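Local coordinates for protein 5-formaminoimidazole-4-carboxamide-1-(Beta)-D-ribofuranosyl 5'-monophosphate synthetase (Thermococcus kodakarensis, PDB 2PBZ) that binds ATP and probably acts as a metal-dependent ligase that forms a carbon-nitrogen bond in the biosynthesis of the purine nucleotide IMP, at residues Y170-F175 against G188-V193; P249-F254 against G264-I269; N214-L219 against A275-S280; A109-V114 against L232-T237. All coordinates share one frame; numbering follows the deposited sequence.

Contact 1. Residues Y170-F175 against G188-V193; sequences YLYVHF and GVDERV. With ATP (adenosine-5'-triphosphate), chain D.
R192 lays its guanidinium flat on the ring of Y172, the centres 3.6 Å apart and the planes only 20° from parallel, a cation-pi stack. The aliphatic CD adds a CH-pi contact over the same face, 4.1 Å from the ring centroid. With CG beside its own backbone N (chi1 -57°), Y172 holds its ring on the face it shares with D190, and its OH donates to ATP O1A at 3.3 Å. Two residues earlier on the strand, Y170 lies with one ring face against the ribose of ATP, while its OH bonds to I166 O.

The guanidinium is fixed in turn by D190: R192 NE (2.9 Å) and NH2 (3.1 Å) both grip OD2, side-on, and NH2 also bridges to D270. A leucine in place of R192 would probably leave both carboxylates without this cationic mate and the Y172 ring freer to shift.

Backbone bonds underlie all this: Y172 N to D190 O (3.0 Å), D190 N to Y172 O (2.9 Å) and H174 N to G188 O (2.9 Å). On the other face, branched L171 and V189 pack together. This is an antiparallel beta hairpin lining the ATP pocket of a domain assigned to the ATP-grasp clan.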
# COMPACT_ATOMS: atom_id res chain seq x y z
N TYR A 170 -8.69 -5.11 10.82
CA TYR A 170 -9.06 -6.43 10.35
C TYR A 170 -8.02 -6.87 9.33
O TYR A 170 -7.79 -6.22 8.31
CB TYR A 170 -10.47 -6.39 9.76
CG TYR A 170 -11.48 -6.44 10.88
CD1 TYR A 170 -11.63 -5.36 11.75
CD2 TYR A 170 -12.18 -7.62 11.16
CE1 TYR A 170 -12.45 -5.46 12.88
CE2 TYR A 170 -12.99 -7.72 12.28
CZ TYR A 170 -13.12 -6.64 13.14
OH TYR A 170 -13.88 -6.76 14.28
N LEU A 171 -7.38 -7.99 9.66
CA LEU A 171 -6.32 -8.55 8.86
C LEU A 171 -6.69 -9.83 8.17
O LEU A 171 -7.30 -10.72 8.75
CB LEU A 171 -5.11 -8.78 9.77
CG LEU A 171 -4.69 -7.50 10.50
CD1 LEU A 171 -3.77 -7.86 11.66
CD2 LEU A 171 -4.01 -6.53 9.53
N TYR A 172 -6.30 -9.92 6.91
CA TYR A 172 -6.61 -11.08 6.11
C TYR A 172 -5.29 -11.74 5.70
O TYR A 172 -4.58 -11.27 4.82
CB TYR A 172 -7.45 -10.65 4.90
CG TYR A 172 -8.72 -9.95 5.33
CD1 TYR A 172 -8.67 -8.66 5.87
CD2 TYR A 172 -9.94 -10.61 5.32
CE1 TYR A 172 -9.81 -8.05 6.40
CE2 TYR A 172 -11.10 -10.00 5.84
CZ TYR A 172 -11.03 -8.73 6.39
OH TYR A 172 -12.14 -8.15 6.95
N VAL A 173 -4.97 -12.84 6.38
CA VAL A 173 -3.74 -13.55 6.13
C VAL A 173 -3.87 -14.57 5.01
O VAL A 173 -4.74 -15.42 5.03
CB VAL A 173 -3.25 -14.26 7.40
CG1 VAL A 173 -1.79 -14.70 7.24
CG2 VAL A 173 -3.42 -13.33 8.59
N HIS A 174 -2.97 -14.48 4.05
CA HIS A 174 -2.98 -15.37 2.91
C HIS A 174 -1.94 -16.48 3.04
O HIS A 174 -0.77 -16.22 3.35
CB HIS A 174 -2.72 -14.54 1.65
CG HIS A 174 -3.64 -13.36 1.52
ND1 HIS A 174 -4.97 -13.49 1.20
CD2 HIS A 174 -3.42 -12.04 1.73
CE1 HIS A 174 -5.54 -12.30 1.23
NE2 HIS A 174 -4.63 -11.40 1.55
N PHE A 175 -2.37 -17.72 2.80
CA PHE A 175 -1.48 -18.88 2.88
C PHE A 175 -1.52 -19.72 1.62
O PHE A 175 -2.47 -19.66 0.83
CB PHE A 175 -1.87 -19.82 4.02
CG PHE A 175 -1.67 -19.25 5.39
CD1 PHE A 175 -2.76 -18.78 6.12
CD2 PHE A 175 -0.41 -19.25 5.98
CE1 PHE A 175 -2.59 -18.33 7.43
CE2 PHE A 175 -0.22 -18.79 7.28
CZ PHE A 175 -1.32 -18.33 8.01
N GLY A 188 1.24 -13.17 2.56
CA GLY A 188 0.79 -11.80 2.58
C GLY A 188 -0.27 -11.51 3.61
O GLY A 188 -0.87 -12.42 4.18
N VAL A 189 -0.46 -10.23 3.87
CA VAL A 189 -1.48 -9.79 4.80
C VAL A 189 -2.17 -8.61 4.14
O VAL A 189 -1.56 -7.61 3.79
CB VAL A 189 -0.92 -9.35 6.16
CG1 VAL A 189 -2.07 -8.99 7.09
CG2 VAL A 189 -0.06 -10.45 6.77
N ASP A 190 -3.47 -8.76 4.00
CA ASP A 190 -4.31 -7.80 3.37
C ASP A 190 -5.14 -7.03 4.38
O ASP A 190 -5.33 -7.46 5.51
CB ASP A 190 -5.21 -8.55 2.38
CG ASP A 190 -6.23 -7.67 1.74
OD1 ASP A 190 -5.82 -6.78 0.96
OD2 ASP A 190 -7.44 -7.87 2.01
N GLU A 191 -5.64 -5.88 3.95
CA GLU A 191 -6.51 -5.02 4.73
C GLU A 191 -7.58 -4.55 3.75
O GLU A 191 -7.24 -4.03 2.69
CB GLU A 191 -5.71 -3.84 5.27
CG GLU A 191 -6.54 -2.81 6.00
CD GLU A 191 -5.68 -1.90 6.86
OE1 GLU A 191 -4.73 -1.28 6.33
OE2 GLU A 191 -5.98 -1.84 8.08
N ARG A 192 -8.85 -4.76 4.07
CA ARG A 192 -9.94 -4.37 3.18
C ARG A 192 -10.23 -2.87 3.13
O ARG A 192 -10.06 -2.14 4.12
CB ARG A 192 -11.25 -5.07 3.58
CG ARG A 192 -11.17 -6.57 3.82
CD ARG A 192 -11.34 -7.39 2.56
NE ARG A 192 -10.24 -8.32 2.38
CZ ARG A 192 -10.36 -9.64 2.32
NH1 ARG A 192 -11.56 -10.20 2.44
NH2 ARG A 192 -9.29 -10.38 2.13
N VAL A 193 -10.64 -2.40 1.95
CA VAL A 193 -11.04 -1.02 1.76
C VAL A 193 -12.56 -1.13 1.68
O VAL A 193 -13.10 -1.64 0.71
CB VAL A 193 -10.47 -0.38 0.46
CG1 VAL A 193 -10.94 1.09 0.36
CG2 VAL A 193 -8.97 -0.42 0.48
PG ATP D . -19.11 -12.44 2.90
O1G ATP D . -19.31 -13.63 3.82
O2G ATP D . -20.51 -12.21 2.03
O3G ATP D . -17.87 -12.72 1.87
PB ATP D . -17.41 -11.29 4.66
O1B ATP D . -17.57 -12.43 5.60
O2B ATP D . -16.15 -11.55 3.67
O3B ATP D . -18.78 -11.10 3.79
PA ATP D . -15.92 -9.73 6.46
O1A ATP D . -14.63 -9.91 5.76
O2A ATP D . -16.03 -10.76 7.69
O3A ATP D . -17.23 -9.90 5.46
O5' ATP D . -16.10 -8.21 6.96
C5' ATP D . -15.05 -7.79 7.77
C4' ATP D . -15.38 -6.34 8.08
O4' ATP D . -16.65 -6.21 8.80
C3' ATP D . -14.29 -5.66 8.91
O3' ATP D . -13.76 -4.59 8.18
C2' ATP D . -14.94 -5.20 10.19
O2' ATP D . -14.87 -3.76 10.30
C1' ATP D . -16.40 -5.70 10.13
N9 ATP D . -16.55 -6.74 11.17
C8 ATP D . -16.55 -8.11 10.99
N7 ATP D . -16.70 -8.72 12.12
C5 ATP D . -16.79 -7.80 13.11
C6 ATP D . -16.97 -7.84 14.53
N6 ATP D . -17.08 -9.08 15.17
N1 ATP D . -17.03 -6.66 15.23
C2 ATP D . -16.93 -5.46 14.62
N3 ATP D . -16.76 -5.38 13.29
C4 ATP D . -16.70 -6.51 12.51
O HOH W 1 -9.39 -4.43 6.73

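Contact 2. Residues P249-F254 against G264-I269; sequences PFALHF and GIASRI
H253 and A266 stand on one face of an antiparallel pairing, and P249 meets I269 where that pairing runs out. With its CG beside the backbone N (chi1 -58°), the imidazole of H253 lies over the neighbouring strand, one face above the carbonyl carbon of I265. Its NE2 passes 3.9 Å from A266 CB and is hydrogen-bonded to D270 OD2, while the ring also meets Y172 of the ATP site. An alanine in place of H253 would probably leave D270 without that partner and open a gap between Y172 and the strand carrying I265.

A266 suits its place by being small: its methyl sits 3.5 Å from A251 CB, directly across the hydrogen-bonded pair. Between their backbones, A251 N reaches A266 O at 3.0 Å, whereas A266 N to A251 O is short (2.6 Å) and bent (140°). H253 N bonds to G264 O at 2.8 Å.

Regular strand ends at A266; past it I269 comes back to the start of strand 249-255, where rigid P249 presses CG against I269 N (3.5 Å) and CB. On the reverse face L252 CD2 touches I265 CG2 at 3.7 Å; there F234 of helix 224-241 covers both residues. M290 of helix 290-302 lies against P249 and I269, and strand 170-178 flanks 249-255 on the side away from this hairpin.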
# COMPACT_ATOMS: atom_id res chain seq x y z
N PRO A 249 -4.23 -22.10 -2.23
CA PRO A 249 -4.40 -20.91 -1.39
C PRO A 249 -5.57 -21.02 -0.41
O PRO A 249 -6.55 -21.72 -0.66
CB PRO A 249 -4.60 -19.80 -2.42
CG PRO A 249 -5.36 -20.47 -3.48
CD PRO A 249 -4.63 -21.81 -3.62
N PHE A 250 -5.46 -20.32 0.70
CA PHE A 250 -6.54 -20.25 1.67
C PHE A 250 -6.21 -19.06 2.54
O PHE A 250 -5.07 -18.59 2.54
CB PHE A 250 -6.68 -21.58 2.47
CG PHE A 250 -5.56 -21.85 3.45
CD1 PHE A 250 -5.74 -21.62 4.81
CD2 PHE A 250 -4.35 -22.37 3.02
CE1 PHE A 250 -4.72 -21.90 5.72
CE2 PHE A 250 -3.33 -22.65 3.92
CZ PHE A 250 -3.51 -22.42 5.27
N ALA A 251 -7.20 -18.55 3.25
CA ALA A 251 -6.95 -17.40 4.11
C ALA A 251 -7.73 -17.45 5.40
O ALA A 251 -8.86 -17.94 5.46
CB ALA A 251 -7.29 -16.12 3.36
N LEU A 252 -7.10 -16.95 6.45
CA LEU A 252 -7.73 -16.88 7.75
C LEU A 252 -8.04 -15.40 7.97
O LEU A 252 -7.21 -14.54 7.69
CB LEU A 252 -6.78 -17.40 8.82
CG LEU A 252 -6.30 -18.84 8.59
CD1 LEU A 252 -5.29 -19.24 9.63
CD2 LEU A 252 -7.50 -19.76 8.62
N HIS A 253 -9.25 -15.10 8.42
CA HIS A 253 -9.64 -13.72 8.65
C HIS A 253 -9.65 -13.41 10.15
O HIS A 253 -10.21 -14.16 10.95
CB HIS A 253 -11.02 -13.47 8.01
CG HIS A 253 -11.06 -13.75 6.54
ND1 HIS A 253 -12.22 -13.72 5.80
CD2 HIS A 253 -10.07 -14.07 5.67
CE1 HIS A 253 -11.94 -14.00 4.54
NE2 HIS A 253 -10.64 -14.22 4.43
N PHE A 254 -9.02 -12.31 10.53
CA PHE A 254 -8.94 -11.97 11.94
C PHE A 254 -9.31 -10.56 12.30
O PHE A 254 -9.29 -9.66 11.48
CB PHE A 254 -7.52 -12.17 12.49
CG PHE A 254 -7.09 -13.59 12.55
CD1 PHE A 254 -6.31 -14.15 11.53
CD2 PHE A 254 -7.40 -14.37 13.66
CE1 PHE A 254 -5.85 -15.47 11.63
CE2 PHE A 254 -6.95 -15.69 13.77
CZ PHE A 254 -6.17 -16.23 12.76
N GLY A 264 -13.40 -15.59 10.20
CA GLY A 264 -13.71 -16.37 9.03
C GLY A 264 -12.52 -16.95 8.29
O GLY A 264 -11.39 -16.90 8.77
N ILE A 265 -12.78 -17.52 7.12
CA ILE A 265 -11.73 -18.13 6.31
C ILE A 265 -12.04 -18.01 4.83
O ILE A 265 -13.13 -17.63 4.43
CB ILE A 265 -11.56 -19.64 6.61
CG1 ILE A 265 -12.86 -20.38 6.25
CG2 ILE A 265 -11.19 -19.85 8.06
CD1 ILE A 265 -12.71 -21.89 6.20
N ALA A 266 -11.04 -18.33 4.01
CA ALA A 266 -11.20 -18.31 2.57
C ALA A 266 -10.76 -19.70 2.16
O ALA A 266 -9.62 -20.09 2.41
CB ALA A 266 -10.29 -17.26 1.94
N SER A 267 -11.66 -20.46 1.57
CA SER A 267 -11.30 -21.81 1.16
C SER A 267 -10.71 -21.82 -0.23
O SER A 267 -10.58 -22.87 -0.84
CB SER A 267 -12.52 -22.74 1.25
OG SER A 267 -13.63 -22.24 0.51
N ARG A 268 -10.33 -20.64 -0.71
CA ARG A 268 -9.72 -20.47 -2.04
C ARG A 268 -8.98 -19.14 -2.08
O ARG A 268 -8.93 -18.44 -1.08
CB ARG A 268 -10.79 -20.53 -3.13
CG ARG A 268 -12.11 -19.90 -2.74
CD ARG A 268 -12.00 -18.41 -2.62
NE ARG A 268 -13.19 -17.83 -2.04
CZ ARG A 268 -13.32 -16.54 -1.77
NH1 ARG A 268 -12.31 -15.72 -2.03
NH2 ARG A 268 -14.44 -16.08 -1.24
N ILE A 269 -8.41 -18.78 -3.23
CA ILE A 269 -7.70 -17.51 -3.35
C ILE A 269 -8.61 -16.40 -2.87
O ILE A 269 -9.66 -16.14 -3.45
CB ILE A 269 -7.22 -17.27 -4.79
CG1 ILE A 269 -6.41 -15.98 -4.85
CG2 ILE A 269 -8.40 -17.25 -5.75
CD1 ILE A 269 -5.66 -15.83 -6.13

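Contact 3. Residues N214-L219 against A275-S280; sequences NRAIAL and ADHWYS
The chain through A216 and the loop through A275 run in nearly the same direction, 25° apart end to end, and come nearest at these two alanines, whose CA atoms are 5.1 Å apart. Their methyls meet at 3.7 Å between CB atoms, a closeness that a small side chain permits. A216 CB also lies 3.4 Å from D276 O and meets the H277 ring obliquely at ND1. The turn of H277's CG to the side of its backbone N (chi1 -50°) brings the imidazole back toward A216; NE2 is hydrogen-bonded to G272 O, which fixes the far side of the ring, and the ring also meets that of H174.

Further along, water takes over. One molecule donates to I217 O at 3.1 Å and is bonded to H277 ND1 at 2.9 Å. A second donates to L219 O at 3.0 Å and is bonded to Y279 OH at 2.7 Å, the latter water lying in the plane of the phenol ring. Y279 is steadied from beside it, its CD1 standing 3.5 Å above the indole face of W278.

At the assembly interface, A218 and L219 pair with an antiparallel strand of the second subunit, and D276 forms a salt bridge with R287 of the third. Methyl packing and water-mediated links to two backbone carbonyls thus dominate this contact, consistent with a partly hydrated seam between the loop and strand 211-216 with its continuation.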
# COMPACT_ATOMS: atom_id res chain seq x y z
N ASN A 214 -8.52 -3.62 -1.82
CA ASN A 214 -7.64 -4.20 -0.83
C ASN A 214 -6.31 -3.44 -0.75
O ASN A 214 -5.80 -2.99 -1.77
CB ASN A 214 -7.36 -5.66 -1.20
CG ASN A 214 -8.64 -6.48 -1.36
OD1 ASN A 214 -9.16 -7.05 -0.41
ND2 ASN A 214 -9.15 -6.52 -2.59
N ARG A 215 -5.77 -3.32 0.46
CA ARG A 215 -4.48 -2.65 0.70
C ARG A 215 -3.47 -3.67 1.22
O ARG A 215 -3.73 -4.36 2.21
CB ARG A 215 -4.58 -1.55 1.77
CG ARG A 215 -5.51 -0.39 1.51
CD ARG A 215 -5.31 0.65 2.61
NE ARG A 215 -6.31 1.72 2.62
CZ ARG A 215 -7.53 1.60 3.13
NH1 ARG A 215 -7.93 0.46 3.68
NH2 ARG A 215 -8.37 2.65 3.10
N ALA A 216 -2.30 -3.74 0.59
CA ALA A 216 -1.27 -4.65 1.08
C ALA A 216 -0.69 -4.00 2.33
O ALA A 216 -0.42 -2.79 2.35
CB ALA A 216 -0.17 -4.83 0.03
N ILE A 217 -0.51 -4.78 3.39
CA ILE A 217 0.02 -4.27 4.64
C ILE A 217 1.16 -5.12 5.19
O ILE A 217 1.07 -6.34 5.23
CB ILE A 217 -1.11 -4.15 5.72
CG1 ILE A 217 -0.51 -4.18 7.12
CG2 ILE A 217 -2.11 -5.27 5.57
CD1 ILE A 217 -1.55 -4.10 8.22
N ALA A 218 2.25 -4.47 5.59
CA ALA A 218 3.38 -5.18 6.17
C ALA A 218 3.12 -5.30 7.67
O ALA A 218 3.29 -4.34 8.43
CB ALA A 218 4.68 -4.43 5.91
N LEU A 219 2.70 -6.48 8.09
CA LEU A 219 2.40 -6.76 9.48
C LEU A 219 3.62 -6.69 10.39
O LEU A 219 4.75 -7.00 9.97
CB LEU A 219 1.77 -8.15 9.59
CG LEU A 219 1.05 -8.44 10.89
CD1 LEU A 219 -0.27 -7.68 10.91
CD2 LEU A 219 0.81 -9.92 11.04
N ALA A 275 -3.58 -7.45 -3.95
CA ALA A 275 -2.71 -6.38 -3.49
C ALA A 275 -1.27 -6.83 -3.69
O ALA A 275 -1.01 -8.03 -3.80
CB ALA A 275 -2.98 -6.06 -2.01
N ASP A 276 -0.34 -5.87 -3.72
CA ASP A 276 1.08 -6.14 -3.93
C ASP A 276 1.85 -6.56 -2.66
O ASP A 276 2.41 -5.73 -1.94
CB ASP A 276 1.72 -4.89 -4.58
CG ASP A 276 3.20 -5.05 -4.87
OD1 ASP A 276 3.62 -6.11 -5.36
OD2 ASP A 276 3.95 -4.09 -4.62
N HIS A 277 1.87 -7.87 -2.41
CA HIS A 277 2.56 -8.43 -1.25
C HIS A 277 3.94 -8.92 -1.65
O HIS A 277 4.16 -9.27 -2.80
CB HIS A 277 1.81 -9.65 -0.68
CG HIS A 277 0.35 -9.41 -0.45
ND1 HIS A 277 -0.13 -8.51 0.48
CD2 HIS A 277 -0.74 -9.96 -1.04
CE1 HIS A 277 -1.45 -8.52 0.45
NE2 HIS A 277 -1.85 -9.39 -0.46
N TRP A 278 4.89 -8.90 -0.71
CA TRP A 278 6.22 -9.45 -0.98
C TRP A 278 6.19 -10.77 -0.20
O TRP A 278 5.37 -11.63 -0.54
CB TRP A 278 7.37 -8.50 -0.56
CG TRP A 278 7.37 -8.01 0.85
CD1 TRP A 278 6.54 -7.09 1.40
CD2 TRP A 278 8.27 -8.41 1.89
NE1 TRP A 278 6.86 -6.88 2.72
CE2 TRP A 278 7.92 -7.69 3.05
CE3 TRP A 278 9.34 -9.32 1.96
CZ2 TRP A 278 8.60 -7.84 4.27
CZ3 TRP A 278 10.01 -9.47 3.18
CH2 TRP A 278 9.64 -8.73 4.32
N TYR A 279 6.99 -10.97 0.84
CA TYR A 279 6.89 -12.25 1.58
C TYR A 279 7.28 -13.48 0.75
O TYR A 279 8.15 -14.24 1.15
CB TYR A 279 5.47 -12.46 2.13
CG TYR A 279 5.17 -11.65 3.36
CD1 TYR A 279 5.94 -10.54 3.70
CD2 TYR A 279 4.08 -11.96 4.16
CE1 TYR A 279 5.62 -9.76 4.80
CE2 TYR A 279 3.75 -11.18 5.26
CZ TYR A 279 4.52 -10.08 5.58
OH TYR A 279 4.18 -9.29 6.65
N SER A 280 6.61 -13.70 -0.38
CA SER A 280 6.95 -14.82 -1.23
C SER A 280 8.45 -14.81 -1.52
O SER A 280 9.07 -15.84 -1.82
CB SER A 280 6.16 -14.72 -2.53
OG SER A 280 6.05 -13.37 -2.91
O HOH W 2 1.35 -8.33 2.92
O HOH W 3 5.99 -7.35 7.24

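Contact 4. Residues A109-V114 against L232-T237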
# COMPACT_ATOMS: atom_id res chain seq x y z
N ALA A 109 -8.95 -26.61 14.72
CA ALA A 109 -7.56 -26.17 14.63
C ALA A 109 -7.11 -25.45 15.90
O ALA A 109 -5.93 -25.12 16.04
CB ALA A 109 -7.36 -25.25 13.42
N GLY A 110 -8.05 -25.23 16.81
CA GLY A 110 -7.72 -24.56 18.06
C GLY A 110 -7.56 -23.05 17.92
O GLY A 110 -7.04 -22.39 18.81
N ILE A 111 -8.03 -22.52 16.80
CA ILE A 111 -7.93 -21.09 16.54
C ILE A 111 -9.02 -20.31 17.28
O ILE A 111 -10.20 -20.67 17.23
CB ILE A 111 -8.02 -20.81 15.02
CG1 ILE A 111 -6.93 -21.61 14.30
CG2 ILE A 111 -7.85 -19.31 14.73
CD1 ILE A 111 -7.06 -21.60 12.80
N PRO A 112 -8.63 -19.24 17.99
CA PRO A 112 -9.59 -18.43 18.74
C PRO A 112 -10.56 -17.76 17.78
O PRO A 112 -10.13 -17.18 16.79
CB PRO A 112 -8.70 -17.41 19.45
CG PRO A 112 -7.37 -18.13 19.58
CD PRO A 112 -7.25 -18.77 18.22
N ARG A 113 -11.85 -17.83 18.06
CA ARG A 113 -12.81 -17.18 17.18
C ARG A 113 -13.62 -16.12 17.93
O ARG A 113 -13.67 -16.12 19.16
CB ARG A 113 -13.72 -18.22 16.53
CG ARG A 113 -14.90 -18.70 17.35
CD ARG A 113 -15.52 -19.96 16.73
NE ARG A 113 -15.24 -21.16 17.52
CZ ARG A 113 -14.01 -21.58 17.83
NH1 ARG A 113 -12.94 -20.90 17.41
NH2 ARG A 113 -13.84 -22.67 18.59
N VAL A 114 -14.21 -15.18 17.20
CA VAL A 114 -15.02 -14.18 17.86
C VAL A 114 -16.18 -14.93 18.48
O VAL A 114 -16.72 -15.85 17.87
CB VAL A 114 -15.58 -13.15 16.88
CG1 VAL A 114 -14.45 -12.34 16.31
CG2 VAL A 114 -16.35 -13.85 15.77
N LEU A 232 -0.58 -23.69 10.32
CA LEU A 232 -0.13 -25.07 10.35
C LEU A 232 -1.23 -25.95 10.92
O LEU A 232 -1.54 -27.00 10.37
CB LEU A 232 1.11 -25.20 11.22
CG LEU A 232 2.44 -25.09 10.48
CD1 LEU A 232 3.58 -25.31 11.47
CD2 LEU A 232 2.51 -26.15 9.38
N ALA A 233 -1.81 -25.50 12.02
CA ALA A 233 -2.87 -26.24 12.67
C ALA A 233 -4.06 -26.40 11.75
O ALA A 233 -4.69 -27.45 11.71
CB ALA A 233 -3.28 -25.55 13.95
N PHE A 234 -4.36 -25.34 11.00
CA PHE A 234 -5.50 -25.38 10.09
C PHE A 234 -5.31 -26.47 9.04
O PHE A 234 -6.23 -27.21 8.72
CB PHE A 234 -5.68 -24.03 9.41
CG PHE A 234 -6.94 -23.92 8.62
CD1 PHE A 234 -8.17 -23.80 9.25
CD2 PHE A 234 -6.91 -23.98 7.22
CE1 PHE A 234 -9.37 -23.74 8.51
CE2 PHE A 234 -8.09 -23.93 6.47
CZ PHE A 234 -9.32 -23.81 7.12
N VAL A 235 -4.10 -26.54 8.49
CA VAL A 235 -3.78 -27.52 7.49
C VAL A 235 -3.96 -28.92 8.04
O VAL A 235 -4.57 -29.77 7.40
CB VAL A 235 -2.34 -27.35 6.99
CG1 VAL A 235 -1.97 -28.47 6.04
CG2 VAL A 235 -2.20 -26.01 6.32
N ARG A 236 -3.44 -29.16 9.25
CA ARG A 236 -3.55 -30.47 9.88
C ARG A 236 -4.97 -30.94 10.00
O ARG A 236 -5.31 -32.01 9.50
CB ARG A 236 -2.92 -30.46 11.28
CG ARG A 236 -1.54 -29.80 11.37
CD ARG A 236 -0.53 -30.41 10.41
NE ARG A 236 0.12 -31.61 10.95
CZ ARG A 236 0.93 -32.39 10.24
NH1 ARG A 236 1.19 -32.11 8.98
NH2 ARG A 236 1.48 -33.47 10.79
N THR A 237 -5.83 -30.16 10.64
CA THR A 237 -7.21 -30.59 10.80
C THR A 237 -8.00 -30.68 9.50
O THR A 237 -8.95 -31.46 9.41
CB THR A 237 -8.01 -29.69 11.78
OG1 THR A 237 -9.01 -28.96 11.06
CG2 THR A 237 -7.10 -28.72 12.52
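I111, whose side chain meets F234 across the contact, offers its carbonyl O to R113 NH1 at 2.8 Å. The acceptor lies in the guanidinium plane and is approached nearly along the C=O axis, though the N-H...O angle is bent to 136°. The bond folds the arginine back over its own loop, on the far side of I111 from the helix.

The touching itself is apolar. A109 faces segment 232-237 of helix 224-241 with its methyl: CB lies 3.8 Å from F234 CA and 4.1 Å from A233 CB, while A109 O is 3.4 Å from A233 CB. Two alanines suit a place where the backbones come this close. T237 CG2 also reaches A109, but its placement is doubtful.

Helix 99-109 ends here in a Schellman motif, with G110 taking the positive phi that glycine tolerates easily. The chain turns there and sends I111 back toward the core, its CD1 4.3 Å from F234 CD1. F234 has CG anti to the backbone N (chi1 -171°), which carries the ring off the helix toward I111 and A105.

Helix 99-109 belongs to a Rossmann-like family region, helix 224-241 to one of the ATP-grasp clan. Beneath them, F234 packs on F250, and I111 on F254 and A262 of the antiparallel sheet.

Contact 4 opens first, at 109-114 just after helix 99-109, and waits for helix 224-241 to close it. Within that long loop, contact 1 opens and closes as a hairpin of strands 170-178 and 183-194. Segment 214-219 then opens contact 3 before 232-237 completes contact 4, so these two cross. Contact 2, the hairpin 249-255 and 261-266, forms next, entirely between the two halves of contact 3, which 275-280 finally closes. Contacts 1 and 2 share one antiparallel sheet through neighbouring strands 170-178 and 249-255. Contact 3 joins strand 211-216, outermost of that sheet within this chain, to the loop 275-280 at the subunit interface, while contact 4 packs helices against the sheet near contact 2.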